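Side-chain contact in Exo-beta-1,3-glucanase (Streptomyces sp. SirexAA-E, PDB 4PEY), which hydrolyses laminarin and laminarioligosaccharides as an exo-beta-1,3-glucanase of glycoside hydrolase family 55, releasing glucose and laminaribiose: residues A[224-229]-A[233-238]. The protein carries 1 engineered substitution. Sequence-based numbering, arbitrary orientation.
Sequences FLYLDG and KVFVPA
F224 to Y226 pair antiparallel with K233 to F235, the two strand axes 4.6 Å apart at closest and 124° between their directions. F224 and F235 form one hydrogen-bonded pair, Y226 and K233 the other. The second is the straighter: Y226 N gives its hydrogen to K233 O, and K233 N returns one to Y226 O. Between them L225 faces V234 as a non-hydrogen-bonded pair, and V234 CA also makes a CA-H...O contact with F224 O.

F224, Y226, K233 and F235 share one face of the hairpin. F224 and Y226 both hold CG between the backbone N and the carbonyl carbon (chi1 58° for F224), which turns their rings over the partner strand. F235 CB makes a CH-pi contact over one face of the F224 ring, 4.1 Å from its centroid. The two phenylalanine side chains lie side by side and point the same way, with their ring planes oblique at 50°. Y226 CE1 reaches both F235 CB and K233 CB, each at 3.7 Å. Its OH is hydrogen-bonded to S257 on the next strand. The extended K233 chain runs past D228 CB to a salt bridge, in which NZ donates to the anti lone pair of D228 OD2 at 2.7 Å. A methionine in place of K233 would probably leave the D228 carboxylate without this charge partner. On the other face L225 CD1 meets V234 CG2.

This is a beta hairpin, strand 224-228 with strand 231-243. It is away from the annotated sugar sites and is continued by antiparallel strand 255-259, beside the parallel beta-helix coils of this GH55 enzyme.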
loop_
_atom_site.group_PDB
_atom_site.type_symbol
_atom_site.label_atom_id
_atom_site.label_comp_id
_atom_site.label_asym_id
_atom_site.label_seq_id
_atom_site.Cartn_x
_atom_site.Cartn_y
_atom_site.Cartn_z
ATOM N N PHE A 224 -6.150 -12.272 7.751
ATOM C CA PHE A 224 -6.088 -13.112 6.557
ATOM C C PHE A 224 -6.972 -14.347 6.702
ATOM O O PHE A 224 -7.208 -14.856 7.812
ATOM C CB PHE A 224 -4.639 -13.526 6.250
ATOM C CG PHE A 224 -3.973 -14.274 7.374
ATOM C CD1 PHE A 224 -3.992 -15.664 7.410
ATOM C CD2 PHE A 224 -3.340 -13.589 8.404
ATOM C CE1 PHE A 224 -3.386 -16.362 8.451
ATOM C CE2 PHE A 224 -2.739 -14.281 9.457
ATOM C CZ PHE A 224 -2.764 -15.668 9.477
ATOM N N LEU A 225 -7.475 -14.805 5.561
ATOM C CA LEU A 225 -8.264 -16.020 5.473
ATOM C C LEU A 225 -7.387 -17.252 5.674
ATOM O O LEU A 225 -6.283 -17.329 5.132
ATOM C CB LEU A 225 -8.957 -16.090 4.108
ATOM C CG LEU A 225 -9.966 -17.216 3.882
ATOM C CD1 LEU A 225 -11.226 -16.980 4.732
ATOM C CD2 LEU A 225 -10.317 -17.332 2.392
ATOM N N TYR A 226 -7.866 -18.223 6.444
ATOM C CA TYR A 226 -7.139 -19.483 6.544
ATOM C C TYR A 226 -8.092 -20.622 6.841
ATOM O O TYR A 226 -9.291 -20.407 7.054
ATOM C CB TYR A 226 -6.032 -19.402 7.611
ATOM C CG TYR A 226 -6.497 -19.567 9.046
ATOM C CD1 TYR A 226 -7.183 -18.549 9.707
ATOM C CD2 TYR A 226 -6.218 -20.731 9.754
ATOM C CE1 TYR A 226 -7.591 -18.699 11.023
ATOM C CE2 TYR A 226 -6.620 -20.889 11.067
ATOM C CZ TYR A 226 -7.309 -19.871 11.698
ATOM O OH TYR A 226 -7.714 -20.023 13.007
ATOM N N LEU A 227 -7.556 -21.834 6.816
ATOM C CA LEU A 227 -8.314 -23.035 7.145
ATOM C C LEU A 227 -7.923 -23.577 8.506
ATOM O O LEU A 227 -6.759 -23.883 8.745
ATOM C CB LEU A 227 -8.092 -24.109 6.083
ATOM C CG LEU A 227 -8.945 -23.987 4.827
ATOM C CD1 LEU A 227 -8.420 -24.922 3.747
ATOM C CD2 LEU A 227 -10.401 -24.297 5.161
ATOM N N ASP A 228 -8.904 -23.681 9.393
ATOM C CA ASP A 228 -8.734 -24.366 10.666
ATOM C C ASP A 228 -9.370 -25.739 10.506
ATOM O O ASP A 228 -10.587 -25.883 10.610
ATOM C CB ASP A 228 -9.378 -23.565 11.801
ATOM C CG ASP A 228 -9.066 -24.125 13.173
ATOM O OD1 ASP A 228 -8.135 -24.949 13.297
ATOM O OD2 ASP A 228 -9.756 -23.726 14.135
ATOM N N GLY A 229 -8.545 -26.739 10.214
ATOM C CA GLY A 229 -9.050 -28.025 9.775
ATOM C C GLY A 229 -9.732 -27.851 8.428
ATOM O O GLY A 229 -9.094 -27.472 7.443
ATOM N N LYS A 233 -11.777 -19.638 8.359
ATOM C CA LYS A 233 -11.807 -18.603 9.385
ATOM C C LYS A 233 -10.947 -17.437 8.931
ATOM O O LYS A 233 -10.145 -17.570 8.007
ATOM C CB LYS A 233 -11.297 -19.133 10.726
ATOM C CG LYS A 233 -12.047 -20.350 11.229
ATOM C CD LYS A 233 -11.685 -20.702 12.653
ATOM C CE LYS A 233 -12.484 -21.913 13.125
ATOM N NZ LYS A 233 -12.096 -22.358 14.493
ATOM N N VAL A 234 -11.106 -16.294 9.589
ATOM C CA VAL A 234 -10.199 -15.183 9.373
ATOM C C VAL A 234 -9.408 -14.954 10.652
ATOM O O VAL A 234 -9.988 -14.798 11.735
ATOM C CB VAL A 234 -10.943 -13.906 8.953
ATOM C CG1 VAL A 234 -9.985 -12.710 8.950
ATOM C CG2 VAL A 234 -11.587 -14.101 7.585
ATOM N N PHE A 235 -8.083 -14.974 10.534
ATOM C CA PHE A 235 -7.236 -14.737 11.690
ATOM C C PHE A 235 -7.024 -13.249 11.848
ATOM O O PHE A 235 -6.735 -12.553 10.867
ATOM C CB PHE A 235 -5.889 -15.455 11.575
ATOM C CG PHE A 235 -5.077 -15.390 12.838
ATOM C CD1 PHE A 235 -5.475 -16.090 13.969
ATOM C CD2 PHE A 235 -3.935 -14.612 12.906
ATOM C CE1 PHE A 235 -4.735 -16.026 15.141
ATOM C CE2 PHE A 235 -3.187 -14.551 14.075
ATOM C CZ PHE A 235 -3.596 -15.254 15.193
ATOM N N VAL A 236 -7.185 -12.770 13.083
ATOM C CA VAL A 236 -7.086 -11.348 13.397
ATOM C C VAL A 236 -5.956 -11.132 14.406
ATOM O O VAL A 236 -6.154 -11.258 15.614
ATOM C CB VAL A 236 -8.411 -10.795 13.966
ATOM C CG1 VAL A 236 -8.304 -9.297 14.202
ATOM C CG2 VAL A 236 -9.563 -11.093 13.015
ATOM N N PRO A 237 -4.748 -10.844 13.907
ATOM C CA PRO A 237 -3.595 -10.642 14.798
ATOM C C PRO A 237 -3.814 -9.529 15.819
ATOM O O PRO A 237 -4.455 -8.519 15.514
ATOM C CB PRO A 237 -2.469 -10.270 13.828
ATOM C CG PRO A 237 -2.856 -10.959 12.553
ATOM C CD PRO A 237 -4.356 -10.836 12.485
ATOM N N ALA A 238 -3.285 -9.731 17.023
ATOM C CA ALA A 238 -3.284 -8.704 18.057
ATOM C C ALA A 238 -2.201 -7.666 17.754
ATOM O O ALA A 238 -1.221 -7.966 17.065
ATOM C CB ALA A 238 -3.050 -9.322 19.417
#